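Local coordinates for tyrosine--tRNA ligase, mitochondrial (Emericella nidulans, PDB 5IHX), which probably charges mitochondrial tRNA(Tyr) with L-tyrosine at the expense of ATP, as a class I aminoacyl-tRNA synthetase, at residues 311-316 / 378-383; 362-367 / 371-376; 40-45 / 52-57. One frame throughout, in Å; residues are numbered along the deposited sequence.

In the fold
Interactions 1 and 2 sit side by side in the helical region that follows the nucleotide-binding domain, their centres about 10 Å apart, and both use helix 370-383. Interaction 2 is the buried one, an aliphatic join between helices 354-368 and 370-383; interaction 1 is only partly buried and brings helix 309-317 against the far end of 370-383 with aromatic and polar groups. They meet directly, since Y313 of interaction 1 packs on V364 and V376 of interaction 2. Interaction 3, about 30 Å or more from both, centre to centre, lies on the surface, early in the sequence, and relies on charge: one arginine-glutamate bridge spans two helices.

Interaction 1 (311-316 / 378-383); sequences ELYQFF and MQHRQL
Helices 311-316 and 378-383 cross at -62° with their axes 10.9 Å apart at closest approach, so it is long side chains that bridge the gap. H380 does most of the work. Its imidazole reaches across to Y313, where CE1 of Y313 lies over one face of the histidine ring, 3.8 Å from H380 CG. The two rings are inclined by 57°, an oblique aromatic pair. With chi1 at -169° the Y313 ring swings away from its own backbone N and out toward the second helix. Q314 meets the same imidazole differently: its CG comes in at the ring edge, 3.8 Å from H380 CD2, touching with its aliphatic part. The phenol oxygen lies over a face of the R381 guanidinium, and a water 2.9 Å from Y313 OH also accepts a weak bond from R381 NH2. The hydroxyl has a direct partner too, H357 ND1 on helix 354-368, and the ring of H357 meets that of H380. The chemistry is mixed: van der Waals contact joins the two helices directly, while the tyrosine hydroxyl finds its polar partners in a third helix and a water that also links it, weakly, to R381.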
ATOM      1  N   GLU A 311     -27.798  31.894 -11.665  1.00 40.54           N
ATOM      2  CA  GLU A 311     -27.130  32.010 -10.375  1.00 39.40           C
ATOM      3  C   GLU A 311     -25.607  32.019 -10.487  1.00 30.35           C
ATOM      4  O   GLU A 311     -24.925  32.661  -9.690  1.00 29.72           O
ATOM      5  CB  GLU A 311     -27.596  30.873  -9.478  1.00 40.14           C
ATOM      6  CG  GLU A 311     -28.999  31.092  -8.955  1.00 66.35           C
ATOM      7  CD  GLU A 311     -29.749  29.797  -8.693  1.00114.75           C
ATOM      8  OE1 GLU A 311     -29.622  28.870  -9.516  1.00118.50           O
ATOM      9  OE2 GLU A 311     -30.434  29.693  -7.653  1.00135.49           O
ATOM     10  N   LEU A 312     -25.074  31.317 -11.481  1.00 32.14           N
ATOM     11  CA  LEU A 312     -23.639  31.346 -11.730  1.00 28.34           C
ATOM     12  C   LEU A 312     -23.278  32.747 -12.199  1.00 29.70           C
ATOM     13  O   LEU A 312     -22.242  33.300 -11.829  1.00 30.53           O
ATOM     14  CB  LEU A 312     -23.235  30.301 -12.773  1.00 32.73           C
ATOM     15  CG  LEU A 312     -21.742  30.083 -13.067  1.00 42.48           C
ATOM     16  CD1 LEU A 312     -20.857  30.365 -11.862  1.00 45.93           C
ATOM     17  CD2 LEU A 312     -21.500  28.664 -13.547  1.00 84.66           C
ATOM     18  N   TYR A 313     -24.159  33.327 -13.004  1.00 33.45           N
ATOM     19  CA  TYR A 313     -23.973  34.686 -13.483  1.00 31.84           C
ATOM     20  C   TYR A 313     -23.990  35.658 -12.307  1.00 36.54           C
ATOM     21  O   TYR A 313     -23.120  36.518 -12.194  1.00 30.39           O
ATOM     22  CB  TYR A 313     -25.055  35.052 -14.496  1.00 28.99           C
ATOM     23  CG  TYR A 313     -24.786  36.335 -15.241  1.00 29.68           C
ATOM     24  CD1 TYR A 313     -25.299  37.545 -14.794  1.00 31.85           C
ATOM     25  CD2 TYR A 313     -24.019  36.337 -16.397  1.00 24.11           C
ATOM     26  CE1 TYR A 313     -25.056  38.722 -15.479  1.00 29.14           C
ATOM     27  CE2 TYR A 313     -23.767  37.506 -17.087  1.00 27.09           C
ATOM     28  CZ  TYR A 313     -24.286  38.699 -16.622  1.00 31.52           C
ATOM     29  OH  TYR A 313     -24.045  39.872 -17.305  1.00 36.70           O
ATOM     30  N   GLN A 314     -24.990  35.515 -11.438  1.00 31.01           N
ATOM     31  CA  GLN A 314     -25.109  36.365 -10.255  1.00 30.46           C
ATOM     32  C   GLN A 314     -23.855  36.311  -9.382  1.00 31.82           C
ATOM     33  O   GLN A 314     -23.386  37.332  -8.890  1.00 34.54           O
ATOM     34  CB  GLN A 314     -26.331  35.980  -9.416  1.00 33.17           C
ATOM     35  CG  GLN A 314     -27.645  36.485  -9.985  1.00 57.91           C
ATOM     36  CD  GLN A 314     -28.830  36.171  -9.090  1.00 71.81           C
ATOM     37  OE1 GLN A 314     -29.046  35.023  -8.702  1.00 80.23           O
ATOM     38  NE2 GLN A 314     -29.603  37.198  -8.757  1.00 70.49           N
ATOM     39  N   PHE A 315     -23.335  35.111  -9.164  1.00 33.55           N
ATOM     40  CA  PHE A 315     -22.158  34.951  -8.324  1.00 31.06           C
ATOM     41  C   PHE A 315     -21.007  35.823  -8.819  1.00 34.74           C
ATOM     42  O   PHE A 315     -20.340  36.492  -8.029  1.00 31.76           O
ATOM     43  CB  PHE A 315     -21.720  33.489  -8.273  1.00 29.38           C
ATOM     44  CG  PHE A 315     -20.414  33.277  -7.564  1.00 32.40           C
ATOM     45  CD1 PHE A 315     -19.255  33.013  -8.274  1.00 34.90           C
ATOM     46  CD2 PHE A 315     -20.347  33.345  -6.180  1.00 32.59           C
ATOM     47  CE1 PHE A 315     -18.053  32.815  -7.618  1.00 39.20           C
ATOM     48  CE2 PHE A 315     -19.149  33.152  -5.520  1.00 37.31           C
ATOM     49  CZ  PHE A 315     -18.000  32.886  -6.239  1.00 36.90           C
ATOM     50  N   PHE A 316     -20.779  35.817 -10.127  1.00 30.59           N
ATOM     51  CA  PHE A 316     -19.668  36.571 -10.696  1.00 25.38           C
ATOM     52  C   PHE A 316     -19.935  38.074 -10.817  1.00 25.81           C
ATOM     53  O   PHE A 316     -18.993  38.864 -10.746  1.00 35.11           O
ATOM     54  CB  PHE A 316     -19.296  35.992 -12.063  1.00 24.67           C
ATOM     55  CG  PHE A 316     -18.367  34.813 -11.979  1.00 29.68           C
ATOM     56  CD1 PHE A 316     -17.010  34.999 -11.775  1.00 31.62           C
ATOM     57  CD2 PHE A 316     -18.850  33.520 -12.086  1.00 31.92           C
ATOM     58  CE1 PHE A 316     -16.150  33.919 -11.691  1.00 29.81           C
ATOM     59  CE2 PHE A 316     -17.996  32.439 -12.001  1.00 32.64           C
ATOM     60  CZ  PHE A 316     -16.645  32.639 -11.803  1.00 31.53           C
ATOM     61  N   MET A 378     -29.136  39.205 -20.333  1.00 41.11           N
ATOM     62  CA  MET A 378     -30.269  40.045 -20.694  1.00 48.88           C
ATOM     63  C   MET A 378     -31.276  40.092 -19.549  1.00 50.18           C
ATOM     64  O   MET A 378     -31.764  41.161 -19.183  1.00 53.78           O
ATOM     65  CB  MET A 378     -30.939  39.532 -21.971  1.00 63.86           C
ATOM     66  CG  MET A 378     -30.074  39.663 -23.219  1.00 92.99           C
ATOM     67  SD  MET A 378     -29.664  41.364 -23.654  1.00187.83           S
ATOM     68  CE  MET A 378     -31.270  41.991 -24.133  1.00105.94           C
ATOM     69  N   GLN A 379     -31.585  38.928 -18.987  1.00 44.50           N
ATOM     70  CA  GLN A 379     -32.538  38.843 -17.886  1.00 46.05           C
ATOM     71  C   GLN A 379     -32.024  39.562 -16.641  1.00 52.60           C
ATOM     72  O   GLN A 379     -32.809  40.118 -15.875  1.00 53.84           O
ATOM     73  CB  GLN A 379     -32.846  37.382 -17.552  1.00 44.79           C
ATOM     74  CG  GLN A 379     -34.335  37.064 -17.509  1.00 58.00           C
ATOM     75  N   HIS A 380     -30.708  39.555 -16.443  1.00 40.09           N
ATOM     76  CA  HIS A 380     -30.114  40.187 -15.266  1.00 42.53           C
ATOM     77  C   HIS A 380     -30.178  41.705 -15.365  1.00 47.82           C
ATOM     78  O   HIS A 380     -30.414  42.392 -14.370  1.00 49.17           O
ATOM     79  CB  HIS A 380     -28.658  39.749 -15.087  1.00 37.06           C
ATOM     80  CG  HIS A 380     -28.115  40.020 -13.722  1.00 48.72           C
ATOM     81  ND1 HIS A 380     -27.692  41.264 -13.317  1.00 59.36           N
ATOM     82  CD2 HIS A 380     -27.917  39.193 -12.657  1.00 62.11           C
ATOM     83  CE1 HIS A 380     -27.264  41.206 -12.068  1.00 56.03           C
ATOM     84  NE2 HIS A 380     -27.393  39.953 -11.650  1.00 77.78           N
ATOM     85  N   ARG A 381     -29.967  42.225 -16.570  1.00 51.70           N
ATOM     86  CA  ARG A 381     -30.023  43.663 -16.800  1.00 57.61           C
ATOM     87  C   ARG A 381     -31.465  44.157 -16.707  1.00 63.82           C
ATOM     88  O   ARG A 381     -31.736  45.196 -16.104  1.00 60.76           O
ATOM     89  CB  ARG A 381     -29.412  44.014 -18.159  1.00 50.43           C
ATOM     90  CG  ARG A 381     -27.889  44.122 -18.136  1.00 66.87           C
ATOM     91  CD  ARG A 381     -27.321  44.508 -19.495  1.00 75.37           C
ATOM     92  NE  ARG A 381     -26.550  43.423 -20.098  1.00 82.08           N
ATOM     93  CZ  ARG A 381     -25.233  43.270 -19.978  1.00 76.77           C
ATOM     94  NH1 ARG A 381     -24.510  44.133 -19.273  1.00 70.78           N
ATOM     95  NH2 ARG A 381     -24.632  42.247 -20.571  1.00 82.19           N
ATOM     96  N   GLN A 382     -32.385  43.415 -17.316  1.00 55.07           N
ATOM     97  CA  GLN A 382     -33.808  43.747 -17.256  1.00 54.79           C
ATOM     98  C   GLN A 382     -34.364  43.740 -15.829  1.00 58.38           C
ATOM     99  O   GLN A 382     -35.328  44.446 -15.535  1.00 53.44           O
ATOM    100  CB  GLN A 382     -34.612  42.772 -18.120  1.00 57.75           C
ATOM    101  CG  GLN A 382     -34.278  42.841 -19.601  1.00 64.45           C
ATOM    102  N   LEU A 383     -33.750  42.957 -14.943  1.00 64.38           N
ATOM    103  CA  LEU A 383     -34.244  42.811 -13.574  1.00 55.76           C
ATOM    104  C   LEU A 383     -33.556  43.767 -12.608  1.00 62.96           C
ATOM    105  O   LEU A 383     -34.210  44.379 -11.763  1.00 79.00           O
ATOM    106  CB  LEU A 383     -34.052  41.373 -13.085  1.00 51.76           C
ATOM    107  CG  LEU A 383     -35.288  40.471 -13.148  1.00 64.15           C
TER
HETATM  108  O   HOH W   1     -22.825  40.799 -19.713  1.00 43.26           O

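Interaction 2 (362-367 / 371-376); sequences EFVELI and DEADAV
V364 points its CB at helix 371-376 and presses CG1 against the backbone of A373, 3.7 Å from A373 CA. That methyl stands anti to the valine N (chi1 166°), which carries it in among A373, the carbonyl carbon of E372 and V376. V376 comes in at the flank of that methyl, its CG2 4.2 Å from V364 CG1. At the very next position the contact is returned: the A373 methyl faces the backbone of E365, 3.9 Å from E365 N, and touches E365 CB at the same distance. With only a methyl on A373 at the closest point, the axes come within 8.0 Å and the CA atoms of E365 and A373 within 5.1 Å. The carboxylates of E365 and E372 turn elsewhere. E365 runs out extended to a salt bridge with K153 of helix 126-153, and E372 leads its carboxylate away to T309. Helix 309-317 packs over this side. With N-to-C directions at 143° and three residues between the segments, this is a tight, roughly antiparallel helical hairpin, part of the helical region that follows the Rossmann-like catalytic domain of class I tyrosyl-tRNA synthetases.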
ATOM      1  N   GLU A 362     -18.440  36.036 -19.820  1.00 24.01           N
ATOM      2  CA  GLU A 362     -17.390  35.187 -20.365  1.00 26.57           C
ATOM      3  C   GLU A 362     -17.375  33.807 -19.724  1.00 25.47           C
ATOM      4  O   GLU A 362     -17.297  32.796 -20.421  1.00 28.66           O
ATOM      5  CB  GLU A 362     -16.023  35.853 -20.191  1.00 27.84           C
ATOM      6  CG  GLU A 362     -15.774  37.007 -21.147  1.00 26.74           C
ATOM      7  CD  GLU A 362     -15.705  36.555 -22.595  1.00 41.08           C
ATOM      8  OE1 GLU A 362     -16.283  37.246 -23.461  1.00 43.12           O
ATOM      9  OE2 GLU A 362     -15.069  35.511 -22.866  1.00 34.75           O
ATOM     10  N   PHE A 363     -17.455  33.760 -18.399  1.00 24.34           N
ATOM     11  CA  PHE A 363     -17.342  32.487 -17.705  1.00 27.91           C
ATOM     12  C   PHE A 363     -18.581  31.630 -17.921  1.00 26.76           C
ATOM     13  O   PHE A 363     -18.480  30.408 -18.037  1.00 28.95           O
ATOM     14  CB  PHE A 363     -17.105  32.691 -16.210  1.00 30.70           C
ATOM     15  CG  PHE A 363     -16.765  31.422 -15.487  1.00 31.19           C
ATOM     16  CD1 PHE A 363     -15.484  30.902 -15.549  1.00 37.95           C
ATOM     17  CD2 PHE A 363     -17.727  30.736 -14.768  1.00 29.20           C
ATOM     18  CE1 PHE A 363     -15.167  29.727 -14.895  1.00 41.31           C
ATOM     19  CE2 PHE A 363     -17.416  29.564 -14.114  1.00 31.71           C
ATOM     20  CZ  PHE A 363     -16.136  29.059 -14.177  1.00 36.16           C
ATOM     21  N   VAL A 364     -19.749  32.260 -17.976  1.00 27.31           N
ATOM     22  CA  VAL A 364     -20.977  31.522 -18.252  1.00 21.80           C
ATOM     23  C   VAL A 364     -20.926  30.966 -19.673  1.00 26.83           C
ATOM     24  O   VAL A 364     -21.356  29.842 -19.915  1.00 28.28           O
ATOM     25  CB  VAL A 364     -22.233  32.395 -18.056  1.00 24.83           C
ATOM     26  CG1 VAL A 364     -23.468  31.729 -18.671  1.00 29.78           C
ATOM     27  CG2 VAL A 364     -22.469  32.653 -16.579  1.00 31.43           C
ATOM     28  N   GLU A 365     -20.396  31.746 -20.611  1.00 29.00           N
ATOM     29  CA  GLU A 365     -20.268  31.266 -21.982  1.00 30.16           C
ATOM     30  C   GLU A 365     -19.325  30.071 -22.043  1.00 26.01           C
ATOM     31  O   GLU A 365     -19.612  29.087 -22.727  1.00 30.89           O
ATOM     32  CB  GLU A 365     -19.773  32.367 -22.920  1.00 24.51           C
ATOM     33  CG  GLU A 365     -19.587  31.871 -24.354  1.00 33.54           C
ATOM     34  CD  GLU A 365     -19.287  32.984 -25.341  1.00 39.01           C
ATOM     35  OE1 GLU A 365     -19.129  34.145 -24.911  1.00 45.20           O
ATOM     36  OE2 GLU A 365     -19.215  32.691 -26.554  1.00 43.71           O
ATOM     37  N   LEU A 366     -18.202  30.160 -21.336  1.00 29.10           N
ATOM     38  CA  LEU A 366     -17.241  29.061 -21.291  1.00 27.39           C
ATOM     39  C   LEU A 366     -17.896  27.785 -20.782  1.00 25.85           C
ATOM     40  O   LEU A 366     -17.786  26.739 -21.407  1.00 31.52           O
ATOM     41  CB  LEU A 366     -16.043  29.418 -20.404  1.00 23.08           C
ATOM     42  CG  LEU A 366     -15.111  28.259 -20.015  1.00 30.98           C
ATOM     43  CD1 LEU A 366     -14.505  27.579 -21.240  1.00 20.93           C
ATOM     44  CD2 LEU A 366     -14.014  28.743 -19.076  1.00 29.57           C
ATOM     45  N   ILE A 367     -18.600  27.879 -19.662  1.00 26.10           N
ATOM     46  CA  ILE A 367     -19.154  26.692 -19.021  1.00 25.67           C
ATOM     47  C   ILE A 367     -20.439  26.209 -19.691  1.00 33.88           C
ATOM     48  O   ILE A 367     -20.608  25.009 -19.913  1.00 25.46           O
ATOM     49  CB  ILE A 367     -19.438  26.949 -17.521  1.00 22.78           C
ATOM     50  CG1 ILE A 367     -18.168  27.389 -16.788  1.00 23.99           C
ATOM     51  CG2 ILE A 367     -20.035  25.708 -16.860  1.00 34.13           C
ATOM     52  CD1 ILE A 367     -17.048  26.359 -16.785  1.00 29.76           C
ATOM     53  N   ASP A 371     -25.604  30.881 -25.861  1.00 34.38           N
ATOM     54  CA  ASP A 371     -27.046  31.067 -25.699  1.00 37.86           C
ATOM     55  C   ASP A 371     -27.432  31.274 -24.238  1.00 38.66           C
ATOM     56  O   ASP A 371     -28.271  32.119 -23.923  1.00 40.56           O
ATOM     57  CB  ASP A 371     -27.813  29.869 -26.266  1.00 37.21           C
ATOM     58  CG  ASP A 371     -27.736  29.789 -27.778  1.00 51.56           C
ATOM     59  OD1 ASP A 371     -27.627  30.850 -28.429  1.00 48.41           O
ATOM     60  OD2 ASP A 371     -27.792  28.662 -28.314  1.00 63.35           O
ATOM     61  N   GLU A 372     -26.821  30.500 -23.347  1.00 35.82           N
ATOM     62  CA  GLU A 372     -27.062  30.660 -21.919  1.00 31.74           C
ATOM     63  C   GLU A 372     -26.536  32.005 -21.434  1.00 32.64           C
ATOM     64  O   GLU A 372     -27.182  32.678 -20.637  1.00 33.65           O
ATOM     65  CB  GLU A 372     -26.418  29.523 -21.128  1.00 38.92           C
ATOM     66  CG  GLU A 372     -27.134  28.196 -21.295  1.00 45.99           C
ATOM     67  CD  GLU A 372     -28.443  28.153 -20.532  1.00 57.07           C
ATOM     68  OE1 GLU A 372     -29.169  27.144 -20.652  1.00 55.19           O
ATOM     69  OE2 GLU A 372     -28.751  29.136 -19.823  1.00 63.02           O
ATOM     70  N   ALA A 373     -25.365  32.395 -21.930  1.00 32.65           N
ATOM     71  CA  ALA A 373     -24.747  33.653 -21.530  1.00 33.17           C
ATOM     72  C   ALA A 373     -25.616  34.835 -21.951  1.00 40.17           C
ATOM     73  O   ALA A 373     -25.826  35.768 -21.174  1.00 35.81           O
ATOM     74  CB  ALA A 373     -23.354  33.774 -22.127  1.00 28.94           C
ATOM     75  N   ASP A 374     -26.116  34.796 -23.181  1.00 34.96           N
ATOM     76  CA  ASP A 374     -27.001  35.847 -23.674  1.00 32.31           C
ATOM     77  C   ASP A 374     -28.273  35.940 -22.837  1.00 38.08           C
ATOM     78  O   ASP A 374     -28.665  37.025 -22.414  1.00 35.72           O
ATOM     79  CB  ASP A 374     -27.368  35.605 -25.141  1.00 37.39           C
ATOM     80  CG  ASP A 374     -26.196  35.823 -26.083  1.00 40.75           C
ATOM     81  OD1 ASP A 374     -25.295  36.617 -25.744  1.00 43.62           O
ATOM     82  OD2 ASP A 374     -26.182  35.203 -27.166  1.00 46.01           O
ATOM     83  N   ALA A 375     -28.904  34.797 -22.583  1.00 31.50           N
ATOM     84  CA  ALA A 375     -30.172  34.771 -21.865  1.00 33.14           C
ATOM     85  C   ALA A 375     -30.060  35.344 -20.454  1.00 39.14           C
ATOM     86  O   ALA A 375     -30.842  36.215 -20.072  1.00 39.61           O
ATOM     87  CB  ALA A 375     -30.711  33.348 -21.808  1.00 31.69           C
ATOM     88  N   VAL A 376     -29.093  34.863 -19.676  1.00 33.04           N
ATOM     89  CA  VAL A 376     -28.991  35.282 -18.280  1.00 40.86           C
ATOM     90  C   VAL A 376     -28.527  36.731 -18.151  1.00 36.86           C
ATOM     91  O   VAL A 376     -28.945  37.430 -17.232  1.00 33.97           O
ATOM     92  CB  VAL A 376     -28.033  34.371 -17.473  1.00 33.07           C
ATOM     93  CG1 VAL A 376     -28.527  32.929 -17.495  1.00 38.09           C
ATOM     94  CG2 VAL A 376     -26.602  34.470 -17.993  1.00 33.20           C
TER

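Interaction 3 (40-45 / 52-57); sequences HLEERG and GDRDLL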
ATOM      1  N   HIS A  40       3.283  34.100 -19.830  1.00 27.71           N
ATOM      2  CA  HIS A  40       1.877  34.290 -20.140  1.00 22.41           C
ATOM      3  C   HIS A  40       0.993  34.068 -18.915  1.00 23.43           C
ATOM      4  O   HIS A  40       0.133  34.890 -18.613  1.00 30.87           O
ATOM      5  CB  HIS A  40       1.441  33.350 -21.259  1.00 31.96           C
ATOM      6  CG  HIS A  40      -0.035  33.334 -21.476  1.00 34.10           C
ATOM      7  ND1 HIS A  40      -0.718  34.399 -22.022  1.00 31.05           N
ATOM      8  CD2 HIS A  40      -0.969  32.396 -21.191  1.00 30.80           C
ATOM      9  CE1 HIS A  40      -2.006  34.112 -22.080  1.00 32.93           C
ATOM     10  NE2 HIS A  40      -2.182  32.902 -21.581  1.00 31.79           N
ATOM     11  N   LEU A  41       1.214  32.964 -18.206  1.00 23.39           N
ATOM     12  CA  LEU A  41       0.411  32.642 -17.026  1.00 28.51           C
ATOM     13  C   LEU A  41       0.602  33.675 -15.925  1.00 31.43           C
ATOM     14  O   LEU A  41      -0.342  34.013 -15.209  1.00 27.49           O
ATOM     15  CB  LEU A  41       0.756  31.250 -16.491  1.00 32.42           C
ATOM     16  CG  LEU A  41       0.294  30.038 -17.305  1.00 29.65           C
ATOM     17  CD1 LEU A  41       0.725  28.753 -16.615  1.00 31.20           C
ATOM     18  CD2 LEU A  41      -1.213  30.042 -17.518  1.00 28.48           C
ATOM     19  N   GLU A  42       1.828  34.165 -15.783  1.00 31.63           N
ATOM     20  CA  GLU A  42       2.120  35.195 -14.797  1.00 23.96           C
ATOM     21  C   GLU A  42       1.316  36.455 -15.099  1.00 30.53           C
ATOM     22  O   GLU A  42       0.803  37.114 -14.196  1.00 35.10           O
ATOM     23  CB  GLU A  42       3.617  35.503 -14.780  1.00 24.74           C
ATOM     24  CG  GLU A  42       4.441  34.444 -14.060  1.00 31.24           C
ATOM     25  CD  GLU A  42       5.927  34.551 -14.347  1.00 40.92           C
ATOM     26  OE1 GLU A  42       6.731  34.110 -13.499  1.00 44.63           O
ATOM     27  OE2 GLU A  42       6.293  35.060 -15.427  1.00 46.18           O
ATOM     28  N   GLU A  43       1.210  36.783 -16.381  1.00 25.10           N
ATOM     29  CA  GLU A  43       0.415  37.925 -16.812  1.00 27.16           C
ATOM     30  C   GLU A  43      -1.067  37.719 -16.499  1.00 34.54           C
ATOM     31  O   GLU A  43      -1.781  38.677 -16.201  1.00 32.49           O
ATOM     32  CB  GLU A  43       0.620  38.182 -18.306  1.00 31.73           C
ATOM     33  CG  GLU A  43       0.046  39.505 -18.787  1.00 54.82           C
ATOM     34  CD  GLU A  43       0.398  39.808 -20.233  1.00 64.26           C
ATOM     35  OE1 GLU A  43       0.604  38.855 -21.011  1.00 58.68           O
ATOM     36  OE2 GLU A  43       0.474  41.003 -20.590  1.00 74.00           O
ATOM     37  N   ARG A  44      -1.534  36.473 -16.576  1.00 28.23           N
ATOM     38  CA  ARG A  44      -2.925  36.169 -16.252  1.00 28.43           C
ATOM     39  C   ARG A  44      -3.124  36.100 -14.734  1.00 29.05           C
ATOM     40  O   ARG A  44      -4.256  36.078 -14.249  1.00 29.90           O
ATOM     41  CB  ARG A  44      -3.378  34.852 -16.886  1.00 26.84           C
ATOM     42  CG  ARG A  44      -3.164  34.771 -18.394  1.00 28.87           C
ATOM     43  CD  ARG A  44      -3.863  35.855 -19.204  1.00 34.36           C
ATOM     44  NE  ARG A  44      -5.302  35.973 -18.998  1.00 33.85           N
ATOM     45  CZ  ARG A  44      -6.102  36.667 -19.804  1.00 27.36           C
ATOM     46  NH1 ARG A  44      -5.597  37.284 -20.865  1.00 26.24           N
ATOM     47  NH2 ARG A  44      -7.403  36.741 -19.563  1.00 29.72           N
ATOM     48  N   GLY A  45      -2.023  36.033 -13.990  1.00 31.49           N
ATOM     49  CA  GLY A  45      -2.080  35.935 -12.541  1.00 29.58           C
ATOM     50  C   GLY A  45      -2.474  34.546 -12.067  1.00 33.55           C
ATOM     51  O   GLY A  45      -3.072  34.390 -11.001  1.00 29.25           O
ATOM     52  N   GLY A  52       9.593  24.336  -7.205  1.00 42.02           N
ATOM     53  CA  GLY A  52      10.892  24.275  -7.843  1.00 28.49           C
ATOM     54  C   GLY A  52      11.333  25.681  -8.191  1.00 31.57           C
ATOM     55  O   GLY A  52      10.881  26.647  -7.574  1.00 36.18           O
ATOM     56  N   ASP A  53      12.201  25.797  -9.190  1.00 31.99           N
ATOM     57  CA  ASP A  53      12.738  27.091  -9.593  1.00 40.30           C
ATOM     58  C   ASP A  53      11.891  27.688 -10.714  1.00 31.90           C
ATOM     59  O   ASP A  53      11.710  27.066 -11.761  1.00 30.75           O
ATOM     60  CB  ASP A  53      14.193  26.948 -10.046  1.00 41.67           C
ATOM     61  CG  ASP A  53      14.830  28.278 -10.390  1.00 47.83           C
ATOM     62  OD1 ASP A  53      15.633  28.321 -11.345  1.00 55.67           O
ATOM     63  OD2 ASP A  53      14.534  29.278  -9.704  1.00 60.00           O
ATOM     64  N   ARG A  54      11.373  28.891 -10.487  1.00 37.67           N
ATOM     65  CA  ARG A  54      10.533  29.568 -11.470  1.00 38.07           C
ATOM     66  C   ARG A  54      11.245  29.708 -12.814  1.00 41.30           C
ATOM     67  O   ARG A  54      10.661  29.426 -13.860  1.00 37.10           O
ATOM     68  CB  ARG A  54      10.093  30.945 -10.947  1.00 33.80           C
ATOM     69  CG  ARG A  54       9.219  31.749 -11.921  1.00 37.43           C
ATOM     70  CD  ARG A  54      10.055  32.575 -12.898  1.00 40.81           C
ATOM     71  NE  ARG A  54       9.254  33.261 -13.903  1.00 35.05           N
ATOM     72  CZ  ARG A  54       9.760  33.788 -15.014  1.00 39.51           C
ATOM     73  NH1 ARG A  54      11.062  33.698 -15.258  1.00 37.75           N
ATOM     74  NH2 ARG A  54       8.970  34.397 -15.886  1.00 43.21           N
ATOM     75  N   ASP A  55      12.498  30.153 -12.789  1.00 39.43           N
ATOM     76  CA  ASP A  55      13.249  30.357 -14.025  1.00 30.10           C
ATOM     77  C   ASP A  55      13.421  29.051 -14.785  1.00 29.64           C
ATOM     78  O   ASP A  55      13.421  29.042 -16.015  1.00 32.13           O
ATOM     79  CB  ASP A  55      14.621  30.975 -13.738  1.00 40.78           C
ATOM     80  CG  ASP A  55      14.526  32.399 -13.216  1.00 48.53           C
ATOM     81  OD1 ASP A  55      13.539  33.092 -13.542  1.00 37.59           O
ATOM     82  OD2 ASP A  55      15.444  32.825 -12.483  1.00 58.87           O
ATOM     83  N   LEU A  56      13.560  27.948 -14.058  1.00 35.08           N
ATOM     84  CA  LEU A  56      13.664  26.643 -14.699  1.00 36.41           C
ATOM     85  C   LEU A  56      12.343  26.272 -15.372  1.00 32.56           C
ATOM     86  O   LEU A  56      12.335  25.759 -16.487  1.00 32.08           O
ATOM     87  CB  LEU A  56      14.064  25.567 -13.690  1.00 35.33           C
ATOM     88  CG  LEU A  56      14.131  24.140 -14.241  1.00 34.02           C
ATOM     89  CD1 LEU A  56      15.052  24.063 -15.454  1.00 38.08           C
ATOM     90  CD2 LEU A  56      14.582  23.167 -13.164  1.00 34.22           C
ATOM     91  N   LEU A  57      11.233  26.545 -14.690  1.00 27.80           N
ATOM     92  CA  LEU A  57       9.908  26.289 -15.250  1.00 25.66           C
ATOM     93  C   LEU A  57       9.752  27.046 -16.560  1.00 25.27           C
ATOM     94  O   LEU A  57       9.304  26.495 -17.565  1.00 29.92           O
ATOM     95  CB  LEU A  57       8.814  26.703 -14.265  1.00 26.24           C
ATOM     96  CG  LEU A  57       7.377  26.339 -14.656  1.00 28.50           C
ATOM     97  CD1 LEU A  57       7.153  24.837 -14.600  1.00 30.04           C
ATOM     98  CD2 LEU A  57       6.382  27.063 -13.766  1.00 29.89           C
TER
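A single ion pair makes the whole contact: E42 and R54 are the two residues that touch, though their CA atoms are 10.7 Å apart. It is a bidentate, side-on salt bridge tying helix 37-44 to the start of helix 54-63, on the surface beside the strand 277-280 that L41 and L57 both pack against. R54 offers NE and NH2, one to each carboxylate oxygen. NE reaches E42 OE1 at 2.7 Å, on the syn side but 18° out of the carboxylate plane, while NH2 uses the syn lone pair of OE2 at 2.8 Å. The guanidinium and carboxylate planes differ by only 8°, so the paired bonds hold the two groups edge to edge in nearly one plane. R54 gets there by bending at chi2 (-87°), whereas E42 stretches out beyond CG. Each helix end is capped locally: G45, at positive phi, is the C-prime residue of a Schellman motif closing the first, and D53 is the N-cap of the second, its OD1 taking a weak bond from L56 N. The remaining terminal nitrogen extends the bridge into a three-residue network: R54 NH1 lies 3.1 Å from D55 OD1, met nearly along the C-O direction.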